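Local coordinates for protein RNA silencing suppressor p19 (Tomato bushy stunt virus, PDB 4J39) that suppresses RNA silencing, probably by binding siRNA as a homodimer that acts as a molecular caliper, selecting duplexes by their length, at residues P11-S16 / L61-G66; E39-G44 / G66-D71; R95-T100 / Q120-L125. All blocks are in the same frame, centred on the assembly; numbering follows the deposited sequence. Where two conformers were deposited one is given.

Contact 1: P11-S16 / L61-G66; sequences PDESPS and LHRVLG. With SO4 (sulfate ion), chain D; nucleotides of chain B.
Arg63, on helix 58-65, grips Glu13 of the loop ahead of helix 17-26 in a two-pronged, end-on salt bridge. Arg63 NH2 donates to Glu13 OE1 at 2.9 Å, and Arg63 NH1 donates to Glu13 OE2, also at 2.9 Å. Both carboxylate oxygens use their syn lone pairs, and the two flat groups lie nearly coplanar, 23° apart, so the paired bonds fix the rotation of each. The side chains reach for one another from opposite directions: Glu13 is extended beyond CG, whereas Arg63 bends at chi3 (80°) to bring its nitrogens to the acid. Arg63 NH2 also donates to the carbonyl of Arg53, whose own side chain binds Glu13 O, which ties the pair to strand 46-53.

Upstream, in an Asx turn, Asp12 OD2 accepts from Ser14 N at 3.0 Å, from above the carboxylate plane, and from Ser14 OG at 2.6 Å, on the syn side. Pro15 O accepts from O2' of nucleotide C1 of chain B at 2.9 Å. Helix 17-26 thus starts beside the first nucleotide of that strand, consistent with the protein's length-measuring role. Ser16 OG, the N-cap, reaches both Glu19 N and, at 2.6 Å, O2 of a sulfate ion, one of several probably from the crystallisation liquor. The Pro15 ring packs alongside the sugar, Pro15 CG lying 3.4 Å from C1 O4'.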
loop_
_atom_site.group_PDB
_atom_site.type_symbol
_atom_site.label_atom_id
_atom_site.label_comp_id
_atom_site.label_asym_id
_atom_site.label_seq_id
_atom_site.Cartn_x
_atom_site.Cartn_y
_atom_site.Cartn_z
ATOM N N PRO A 11 19.563 4.154 12.372
ATOM C CA PRO A 11 19.104 3.535 13.630
ATOM C C PRO A 11 17.659 3.812 13.991
ATOM O O PRO A 11 17.118 4.814 13.474
ATOM C CB PRO A 11 19.916 4.238 14.686
ATOM C CG PRO A 11 20.767 5.156 14.012
ATOM C CD PRO A 11 20.603 5.152 12.588
ATOM N N ASP A 12 17.038 3.010 14.874
ATOM C CA ASP A 12 15.702 3.370 15.348
ATOM C C ASP A 12 15.716 4.648 16.135
ATOM O O ASP A 12 16.674 4.963 16.843
ATOM C CB ASP A 12 15.146 2.236 16.245
ATOM C CG ASP A 12 13.697 2.406 16.603
ATOM O OD1 ASP A 12 12.870 2.310 15.718
ATOM O OD2 ASP A 12 13.426 2.624 17.790
ATOM N N GLU A 13 14.584 5.366 16.109
ATOM C CA GLU A 13 14.400 6.657 16.732
ATOM C C GLU A 13 13.142 6.710 17.559
ATOM O O GLU A 13 12.495 7.779 17.797
ATOM C CB GLU A 13 14.423 7.807 15.698
ATOM C CG GLU A 13 15.819 7.880 14.940
ATOM C CD GLU A 13 15.871 8.724 13.718
ATOM O OE1 GLU A 13 14.790 9.214 13.297
ATOM O OE2 GLU A 13 16.996 8.806 13.049
ATOM N N SER A 14 12.721 5.533 18.046
ATOM C CA SER A 14 11.519 5.534 18.899
ATOM C C SER A 14 11.643 6.466 20.076
ATOM O O SER A 14 12.632 6.470 20.800
ATOM C CB SER A 14 11.272 4.083 19.498
ATOM O OG SER A 14 10.999 3.220 18.440
ATOM N N PRO A 15 10.557 7.226 20.411
ATOM C CA PRO A 15 10.633 8.049 21.563
ATOM C C PRO A 15 10.319 7.296 22.871
ATOM O O PRO A 15 9.558 6.320 22.797
ATOM C CB PRO A 15 9.406 8.986 21.424
ATOM C CG PRO A 15 8.534 8.360 20.489
ATOM C CD PRO A 15 9.336 7.453 19.619
ATOM N N SER A 16 10.903 7.724 23.986
ATOM C CA SER A 16 10.590 7.155 25.283
ATOM C C SER A 16 9.139 7.529 25.557
ATOM O O SER A 16 8.527 8.449 25.001
ATOM C CB SER A 16 11.460 7.693 26.408
ATOM O OG SER A 16 11.215 9.102 26.568
ATOM N N LEU A 61 12.533 14.837 4.720
ATOM C CA LEU A 61 12.119 13.853 3.675
ATOM C C LEU A 61 13.313 13.118 3.065
ATOM O O LEU A 61 13.364 11.868 2.928
ATOM C CB LEU A 61 11.269 14.536 2.548
ATOM C CG LEU A 61 10.619 13.593 1.571
ATOM C CD1 LEU A 61 9.709 12.492 2.239
ATOM C CD2 LEU A 61 9.890 14.318 0.411
ATOM N N HIS A 62 14.312 13.909 2.650
ATOM C CA HIS A 62 15.530 13.339 2.058
ATOM C C HIS A 62 16.185 12.326 3.055
ATOM O O HIS A 62 16.533 11.183 2.667
ATOM C CB HIS A 62 16.535 14.485 1.703
ATOM C CG HIS A 62 17.700 13.990 0.950
ATOM N ND1 HIS A 62 18.893 13.740 1.568
ATOM C CD2 HIS A 62 17.816 13.569 -0.332
ATOM C CE1 HIS A 62 19.705 13.162 0.705
ATOM N NE2 HIS A 62 19.089 13.074 -0.462
ATOM N N ARG A 63 16.302 12.770 4.285
ATOM C CA ARG A 63 17.013 12.016 5.287
ATOM C C ARG A 63 16.279 10.660 5.455
ATOM O O ARG A 63 16.881 9.596 5.394
ATOM C CB ARG A 63 17.032 12.748 6.585
ATOM C CG ARG A 63 17.802 12.004 7.738
ATOM C CD ARG A 63 17.716 12.684 9.059
ATOM N NE ARG A 63 16.424 12.392 9.731
ATOM C CZ ARG A 63 16.249 11.291 10.463
ATOM N NH1 ARG A 63 17.268 10.457 10.734
ATOM N NH2 ARG A 63 15.050 11.056 11.101
ATOM N N VAL A 64 14.970 10.730 5.657
ATOM C CA VAL A 64 14.228 9.450 5.991
ATOM C C VAL A 64 14.053 8.488 4.777
ATOM O O VAL A 64 13.907 7.258 4.929
ATOM C CB VAL A 64 12.899 9.679 6.786
ATOM C CG1 VAL A 64 13.068 10.524 8.029
ATOM C CG2 VAL A 64 11.790 10.377 5.834
ATOM N N LEU A 65 13.988 9.016 3.525
ATOM C CA LEU A 65 13.977 8.240 2.340
ATOM C C LEU A 65 15.291 7.455 2.249
ATOM O O LEU A 65 15.358 6.456 1.532
ATOM C CB LEU A 65 13.769 9.211 1.216
ATOM C CG LEU A 65 12.434 9.398 0.573
ATOM C CD1 LEU A 65 11.254 8.422 0.786
ATOM C CD2 LEU A 65 12.132 10.730 -0.156
ATOM N N GLY A 66 16.336 7.897 2.979
ATOM C CA GLY A 66 17.647 7.167 2.970
ATOM C C GLY A 66 17.626 5.977 3.917
ATOM O O GLY A 66 18.633 5.310 4.064
HETATM S S SO4 D . 13.396 8.841 29.504
HETATM O O1 SO4 D . 12.715 7.547 29.736
HETATM O O2 SO4 D . 12.552 9.678 28.669
HETATM O O3 SO4 D . 13.724 9.563 30.718
HETATM O O4 SO4 D . 14.569 8.409 28.756
ATOM O OP3 C B 1 2.622 6.682 16.684
ATOM P P C B 1 3.048 7.880 17.452
ATOM O OP1 C B 1 3.592 8.874 16.492
ATOM O OP2 C B 1 1.961 8.297 18.435
ATOM O "O5'" C B 1 4.348 7.400 18.246
ATOM C "C5'" C B 1 4.285 6.155 18.980
ATOM C "C4'" C B 1 5.538 5.841 19.788
ATOM O "O4'" C B 1 5.612 6.609 21.024
ATOM C "C3'" C B 1 5.570 4.412 20.221
ATOM O "O3'" C B 1 6.006 3.582 19.147
ATOM C "C2'" C B 1 6.510 4.486 21.441
ATOM O "O2'" C B 1 7.905 4.671 21.142
ATOM C "C1'" C B 1 5.946 5.726 22.096
ATOM N N1 C B 1 4.677 5.508 22.968
ATOM C C2 C B 1 4.799 4.942 24.225
ATOM O O2 C B 1 5.912 4.622 24.607
ATOM N N3 C B 1 3.673 4.774 25.029
ATOM C C4 C B 1 2.474 5.142 24.556
ATOM N N4 C B 1 1.391 4.974 25.358
ATOM C C5 C B 1 2.323 5.720 23.259
ATOM C C6 C B 1 3.450 5.869 22.508
#

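Contact 2: E39-G44 / G66-D71; sequences ESWGFG and GSWTGD. With SO4 (sulfate ion), chain E.
Two hydrogen bonds, one to each carboxylate oxygen of Glu39, join strand 36-43 to the turn leading into helix 70-78. Ser67 OG donates to Glu39 OE1 at 2.7 Å, on the syn side of that oxygen. The indole NE1 of Trp68 donates to Glu39 OE2 at 3.1 Å, a weak, bent bond of 134°. The acid lies at the edge of the indole, with its carboxylate turned 55° from the ring plane. The extended chain beyond CG carries the carboxylate from the strand to the turn. OE2 is further held by the hydroxyl of Tyr90 and by a salt bridge to Lys119, which would probably favour the ionised form of this buried acid.

The aromatic contact is a T-shaped stack. Trp41 points its edge into the face of Trp68, their five-membered rings 4.6 Å apart between centroids and their planes at 88°. Trp41 NE1 stands over the centre of the Trp68 indole, 3.5 Å from Trp68 CD2, and Trp41 CZ2 packs 3.9 Å from Trp68 CZ3. Tyr90 meets both rings, while Ala115 and Ile116 of helix 108-124 pack on Trp68.

Beyond the indole, the turn becomes a helix start. Thr69 is its N-cap, and the backbone N of Gly70 donates to O3 of a sulfate ion at 2.6 Å, an anion placed at the exposed amino end of helix 70-78. This is the buried core of an alpha/beta fold, where an acid and a tryptophan edge from a central strand of the antiparallel sheet hold the loop joining helices 58-65 and 70-78.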
loop_
_atom_site.group_PDB
_atom_site.type_symbol
_atom_site.label_atom_id
_atom_site.label_comp_id
_atom_site.label_asym_id
_atom_site.label_seq_id
_atom_site.Cartn_x
_atom_site.Cartn_y
_atom_site.Cartn_z
ATOM N N GLU A 39 7.851 2.248 10.036
ATOM C CA GLU A 39 7.887 1.488 8.866
ATOM C C GLU A 39 8.507 0.140 9.284
ATOM O O GLU A 39 9.136 0.103 10.362
ATOM C CB GLU A 39 8.797 2.097 7.708
ATOM C CG GLU A 39 10.276 2.396 8.079
ATOM C CD GLU A 39 11.133 3.073 6.987
ATOM O OE1 GLU A 39 12.216 3.467 7.410
ATOM O OE2 GLU A 39 10.639 3.126 5.845
ATOM N N SER A 40 8.261 -0.832 8.485
ATOM C CA SER A 40 8.766 -2.201 8.710
ATOM C C SER A 40 8.959 -3.012 7.460
ATOM O O SER A 40 8.312 -2.814 6.436
ATOM C CB SER A 40 7.800 -2.882 9.699
ATOM O OG SER A 40 6.623 -3.139 9.051
ATOM N N TRP A 41 9.925 -3.950 7.491
ATOM C CA TRP A 41 10.169 -4.885 6.472
ATOM C C TRP A 41 10.162 -6.309 7.088
ATOM O O TRP A 41 10.777 -6.497 8.141
ATOM C CB TRP A 41 11.482 -4.734 5.847
ATOM C CG TRP A 41 11.610 -3.727 4.630
ATOM C CD1 TRP A 41 12.122 -2.487 4.651
ATOM C CD2 TRP A 41 11.195 -3.992 3.318
ATOM N NE1 TRP A 41 12.063 -1.966 3.413
ATOM C CE2 TRP A 41 11.455 -2.833 2.561
ATOM C CE3 TRP A 41 10.569 -5.051 2.707
ATOM C CZ2 TRP A 41 11.146 -2.789 1.263
ATOM C CZ3 TRP A 41 10.208 -4.971 1.388
ATOM C CH2 TRP A 41 10.545 -3.815 0.675
ATOM N N GLY A 42 9.363 -7.152 6.473
ATOM C CA GLY A 42 9.175 -8.554 6.869
ATOM C C GLY A 42 9.591 -9.463 5.744
ATOM O O GLY A 42 9.196 -9.289 4.578
ATOM N N PHE A 43 10.382 -10.518 6.109
ATOM C CA PHE A 43 10.838 -11.567 5.221
ATOM C C PHE A 43 10.587 -12.929 5.848
ATOM O O PHE A 43 11.197 -13.246 6.875
ATOM C CB PHE A 43 12.303 -11.452 4.832
ATOM C CG PHE A 43 12.769 -10.025 4.541
ATOM C CD1 PHE A 43 13.629 -9.380 5.391
ATOM C CD2 PHE A 43 12.316 -9.376 3.405
ATOM C CE1 PHE A 43 14.014 -8.021 5.176
ATOM C CE2 PHE A 43 12.713 -8.029 3.139
ATOM C CZ PHE A 43 13.575 -7.381 3.988
ATOM N N GLY A 44 9.639 -13.648 5.298
ATOM C CA GLY A 44 9.066 -14.833 5.994
ATOM C C GLY A 44 8.609 -14.464 7.384
ATOM O O GLY A 44 7.751 -13.553 7.545
ATOM N N GLY A 66 16.336 7.897 2.979
ATOM C CA GLY A 66 17.647 7.167 2.970
ATOM C C GLY A 66 17.626 5.977 3.917
ATOM O O GLY A 66 18.633 5.310 4.064
ATOM N N SER A 67 16.492 5.668 4.554
ATOM C CA SER A 67 16.544 4.618 5.673
ATOM C C SER A 67 16.675 3.199 5.136
ATOM O O SER A 67 17.083 2.248 5.878
ATOM C CB SER A 67 15.331 4.775 6.590
ATOM O OG SER A 67 14.234 4.351 5.931
ATOM N N TRP A 68 16.385 2.986 3.873
ATOM C CA TRP A 68 16.578 1.758 3.157
ATOM C C TRP A 68 16.640 1.954 1.685
ATOM O O TRP A 68 16.091 2.914 1.166
ATOM C CB TRP A 68 15.515 0.668 3.561
ATOM C CG TRP A 68 14.092 1.051 3.228
ATOM C CD1 TRP A 68 13.210 1.669 4.058
ATOM C CD2 TRP A 68 13.467 0.895 1.982
ATOM N NE1 TRP A 68 12.015 1.871 3.376
ATOM C CE2 TRP A 68 12.140 1.439 2.090
ATOM C CE3 TRP A 68 13.826 0.302 0.791
ATOM C CZ2 TRP A 68 11.238 1.408 0.987
ATOM C CZ3 TRP A 68 12.980 0.267 -0.263
ATOM C CH2 TRP A 68 11.682 0.813 -0.160
ATOM N N THR A 69 17.298 1.024 0.973
ATOM C CA THR A 69 17.401 1.057 -0.476
ATOM C C THR A 69 17.047 -0.314 -1.028
ATOM O O THR A 69 16.981 -1.364 -0.254
ATOM C CB THR A 69 18.827 1.476 -0.874
ATOM O OG1 THR A 69 19.660 0.382 -0.432
ATOM C CG2 THR A 69 19.316 2.783 -0.302
ATOM N N GLY A 70 16.873 -0.456 -2.307
ATOM C CA GLY A 70 16.645 -1.765 -2.943
ATOM C C GLY A 70 17.821 -2.718 -2.588
ATOM O O GLY A 70 17.585 -3.936 -2.237
ATOM N N ASP A 71 19.019 -2.155 -2.639
ATOM C CA ASP A 71 20.208 -2.963 -2.286
ATOM C C ASP A 71 20.236 -3.412 -0.823
ATOM O O ASP A 71 20.527 -4.606 -0.515
ATOM C CB ASP A 71 21.490 -2.255 -2.614
ATOM C CG ASP A 71 21.767 -2.149 -4.154
ATOM O OD1 ASP A 71 22.749 -1.424 -4.440
ATOM O OD2 ASP A 71 21.089 -2.786 -4.981
HETATM S S SO4 E . 15.005 2.005 -4.247
HETATM O O1 SO4 E . 15.300 2.827 -5.428
HETATM O O2 SO4 E . 14.134 0.861 -4.723
HETATM O O3 SO4 E . 16.327 1.745 -3.645
HETATM O O4 SO4 E . 14.339 2.740 -3.181
#

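Contact 3: R95-T100 / Q120-L125; sequences RGVSIT and QELLQL. With SO4 (sulfate ion), chain F; nucleotides of chain C.
Apolar contacts centre on Leu122, which helix 108-124 presents to Val97 and Ile99. With CG anti to the backbone N (chi1 -174°), its branched end extends toward the strand. Leu122 CD1 meets Val97 CG2 at 3.8 Å, and Leu122 CD2 lies 3.7 Å from Val97 O. Ile99 CD1 reaches Leu122 CB at 4.1 Å, the side chains overlapping side by side as they run in opposite senses. Ile92 and Phe94 of the adjoining strand also pack on Leu122.

One hydrogen bond crosses at the end of the helix. Arg95 NH1 donates to Leu125 O at 3.0 Å, the acceptor near the guanidinium plane but the donor well above the plane of the carbonyl. The guanidinium also forms salt bridges with Asp32 through NE and with the terminal carboxylate of Pro127 through NH2.

This is helix-on-sheet packing at an outermost strand of the chain's antiparallel sheet. Ser98, Ile99 and Thr100 pair with a strand of the second subunit, so the sheet runs on across the homodimer, and Met114 of that subunit packs on Ile99.

On the sheet face turned from the helix, where p19 cradles its duplex, Ser98 OG hydrogen-bonds O2' of C11 of chain C at 3.1 Å, and Ser98 CB packs 3.4 Å from C5' of U12 of chain C. In the turn before the strand, Gly96 N donates to O1 of a sulfate ion at 2.9 Å, which Arg93 also binds.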
loop_
_atom_site.group_PDB
_atom_site.type_symbol
_atom_site.label_atom_id
_atom_site.label_comp_id
_atom_site.label_asym_id
_atom_site.label_seq_id
_atom_site.Cartn_x
_atom_site.Cartn_y
_atom_site.Cartn_z
ATOM N N ARG A 95 0.176 9.431 10.199
ATOM C CA ARG A 95 -1.052 10.288 10.256
ATOM C C ARG A 95 -2.357 9.494 9.976
ATOM O O ARG A 95 -3.224 9.900 9.198
ATOM C CB ARG A 95 -0.929 11.414 9.244
ATOM C CG ARG A 95 0.219 12.405 9.598
ATOM C CD ARG A 95 0.404 13.402 8.463
ATOM N NE ARG A 95 -0.814 14.158 8.219
ATOM C CZ ARG A 95 -1.173 14.721 7.061
ATOM N NH1 ARG A 95 -0.394 14.611 5.954
ATOM N NH2 ARG A 95 -2.337 15.410 7.017
ATOM N N GLY A 96 -2.469 8.320 10.594
ATOM C CA GLY A 96 -3.695 7.584 10.530
ATOM C C GLY A 96 -3.823 6.634 9.333
ATOM O O GLY A 96 -4.772 5.839 9.230
ATOM N N VAL A 97 -2.879 6.709 8.365
ATOM C CA VAL A 97 -2.966 5.875 7.199
ATOM C C VAL A 97 -1.764 4.916 7.099
ATOM O O VAL A 97 -0.618 5.343 7.306
ATOM C CB VAL A 97 -3.232 6.635 5.808
ATOM C CG1 VAL A 97 -3.705 8.189 5.865
ATOM C CG2 VAL A 97 -2.697 5.978 4.559
ATOM N N SER A 98 -2.098 3.651 6.886
ATOM C CA SER A 98 -1.129 2.552 6.708
ATOM C C SER A 98 -1.170 2.105 5.263
ATOM O O SER A 98 -2.246 1.999 4.645
ATOM C CB SER A 98 -1.578 1.450 7.622
ATOM O OG SER A 98 -0.866 0.331 7.341
ATOM N N ILE A 99 0.018 1.957 4.673
ATOM C CA ILE A 99 0.200 1.345 3.399
ATOM C C ILE A 99 1.062 0.080 3.538
ATOM O O ILE A 99 2.172 0.123 4.124
ATOM C CB ILE A 99 0.795 2.294 2.355
ATOM C CG1 ILE A 99 -0.097 3.583 2.307
ATOM C CG2 ILE A 99 0.945 1.638 0.998
ATOM C CD1 ILE A 99 0.465 4.667 1.266
ATOM N N THR A 100 0.629 -1.004 2.960
ATOM C CA THR A 100 1.434 -2.235 2.988
ATOM C C THR A 100 1.679 -2.719 1.532
ATOM O O THR A 100 0.782 -2.820 0.707
ATOM C CB THR A 100 0.790 -3.311 3.829
ATOM O OG1 THR A 100 0.637 -2.830 5.170
ATOM C CG2 THR A 100 1.586 -4.593 3.839
ATOM N N GLN A 120 7.261 7.751 -0.231
ATOM C CA GLN A 120 7.334 9.172 -0.705
ATOM C C GLN A 120 5.915 9.868 -0.743
ATOM O O GLN A 120 5.748 10.918 -0.126
ATOM C CB GLN A 120 7.898 9.174 -2.138
ATOM C CG GLN A 120 9.407 8.748 -2.296
ATOM C CD GLN A 120 9.869 8.284 -3.718
ATOM O OE1 GLN A 120 11.024 7.955 -3.889
ATOM N NE2 GLN A 120 8.981 8.288 -4.717
ATOM N N GLU A 121 4.915 9.191 -1.273
ATOM C CA GLU A 121 3.587 9.834 -1.455
ATOM C C GLU A 121 2.904 10.013 -0.135
ATOM O O GLU A 121 2.283 11.052 0.132
ATOM C CB GLU A 121 2.758 9.006 -2.446
ATOM C CG GLU A 121 3.539 8.828 -3.847
ATOM C CD GLU A 121 3.013 9.547 -5.150
ATOM O OE1 GLU A 121 1.814 9.383 -5.541
ATOM O OE2 GLU A 121 3.876 10.210 -5.787
ATOM N N LEU A 122 3.054 9.027 0.776
ATOM C CA LEU A 122 2.458 9.188 2.095
ATOM C C LEU A 122 3.034 10.316 2.926
ATOM O O LEU A 122 2.334 11.110 3.584
ATOM C CB LEU A 122 2.582 7.826 2.887
ATOM C CG LEU A 122 1.887 7.815 4.202
ATOM C CD1 LEU A 122 0.350 8.256 4.191
ATOM C CD2 LEU A 122 2.018 6.387 4.924
ATOM N N LEU A 123 4.362 10.408 2.904
ATOM C CA LEU A 123 5.084 11.395 3.675
ATOM C C LEU A 123 4.856 12.830 3.080
ATOM O O LEU A 123 4.897 13.794 3.820
ATOM C CB LEU A 123 6.564 11.017 3.767
ATOM C CG LEU A 123 6.877 9.713 4.528
ATOM C CD1 LEU A 123 8.499 9.468 4.510
ATOM C CD2 LEU A 123 6.260 9.782 5.926
ATOM N N GLN A 124 4.441 12.888 1.841
ATOM C CA GLN A 124 4.203 14.224 1.200
ATOM C C GLN A 124 2.730 14.601 1.104
ATOM O O GLN A 124 2.416 15.692 0.552
ATOM C CB GLN A 124 4.734 14.252 -0.185
ATOM C CG GLN A 124 6.220 14.062 -0.309
ATOM C CD GLN A 124 6.740 14.199 -1.717
ATOM O OE1 GLN A 124 7.554 15.102 -1.990
ATOM N NE2 GLN A 124 6.282 13.349 -2.617
ATOM N N LEU A 125 1.853 13.757 1.608
ATOM C CA LEU A 125 0.417 13.983 1.450
ATOM C C LEU A 125 0.061 15.301 2.143
ATOM O O LEU A 125 0.479 15.541 3.270
ATOM C CB LEU A 125 -0.364 12.876 2.137
ATOM C CG LEU A 125 -1.655 12.205 1.593
ATOM C CD1 LEU A 125 -2.491 11.777 2.873
ATOM C CD2 LEU A 125 -2.435 12.983 0.439
HETATM S S SO4 F . -1.845 7.340 14.025
HETATM O O1 SO4 F . -0.987 7.111 12.771
HETATM O O2 SO4 F . -3.294 7.074 13.945
HETATM O O3 SO4 F . -1.421 6.522 15.183
HETATM O O4 SO4 F . -1.753 8.769 14.312
ATOM P P C C 11 2.467 -5.540 11.303
ATOM O OP1 C C 11 3.663 -4.658 11.351
ATOM O OP2 C C 11 1.714 -6.236 12.448
ATOM O "O5'" C C 11 1.249 -4.737 10.630
ATOM C "C5'" C C 11 1.511 -3.972 9.447
ATOM C "C4'" C C 11 0.155 -3.686 8.847
ATOM O "O4'" C C 11 -0.474 -4.900 8.386
ATOM C "C3'" C C 11 -0.920 -3.136 9.774
ATOM O "O3'" C C 11 -0.687 -1.780 10.043
ATOM C "C2'" C C 11 -2.145 -3.343 8.931
ATOM O "O2'" C C 11 -2.119 -2.425 7.810
ATOM C "C1'" C C 11 -1.865 -4.755 8.513
ATOM N N1 C C 11 -2.318 -5.846 9.446
ATOM C C2 C C 11 -3.657 -6.204 9.437
ATOM O O2 C C 11 -4.454 -5.635 8.710
ATOM N N3 C C 11 -4.079 -7.206 10.242
ATOM C C4 C C 11 -3.204 -7.776 11.066
ATOM N N4 C C 11 -3.615 -8.764 11.886
ATOM C C5 C C 11 -1.863 -7.419 11.120
ATOM C C6 C C 11 -1.452 -6.440 10.295
ATOM P P U C 12 -1.428 -1.038 11.250
ATOM O OP1 U C 12 -0.825 0.334 11.287
ATOM O OP2 U C 12 -1.101 -1.780 12.423
ATOM O "O5'" U C 12 -2.992 -0.994 11.000
ATOM C "C5'" U C 12 -3.531 -0.253 9.868
ATOM C "C4'" U C 12 -5.027 -0.387 9.761
ATOM O "O4'" U C 12 -5.308 -1.791 9.540
ATOM C "C3'" U C 12 -5.808 -0.132 11.052
ATOM O "O3'" U C 12 -6.048 1.214 11.330
ATOM C "C2'" U C 12 -7.119 -0.808 10.706
ATOM O "O2'" U C 12 -7.876 -0.162 9.696
ATOM C "C1'" U C 12 -6.549 -2.090 10.151
ATOM N N1 U C 12 -6.238 -3.198 11.090
ATOM C C2 U C 12 -7.288 -3.980 11.480
ATOM O O2 U C 12 -8.436 -3.726 11.191
ATOM N N3 U C 12 -6.945 -5.047 12.298
ATOM C C4 U C 12 -5.722 -5.457 12.775
ATOM O O4 U C 12 -5.671 -6.498 13.464
ATOM C C5 U C 12 -4.641 -4.602 12.313
ATOM C C6 U C 12 -4.951 -3.530 11.515
#

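In the fold
From the N terminus, the loop 11-16 precedes helix 17-26, and contact 1 closes when the chain, having made strands 36-43 and 46-53, returns through helix 58-65. Contact 2 opens within that span, at 39-44, and closes just after it, at 66-71, so the two cross and share Gly66; together they tie the N-terminal loop, a central strand and the helix 58-65 to 70-78 connection. Contact 3 follows in series, closing the hairpin strand 97-104 against the end of helix 108-124. That helix also packs on helix 58-65, Leu123 against Val64, linking contacts 1 and 3, while contacts 2 and 3 reach the same sheet without touching.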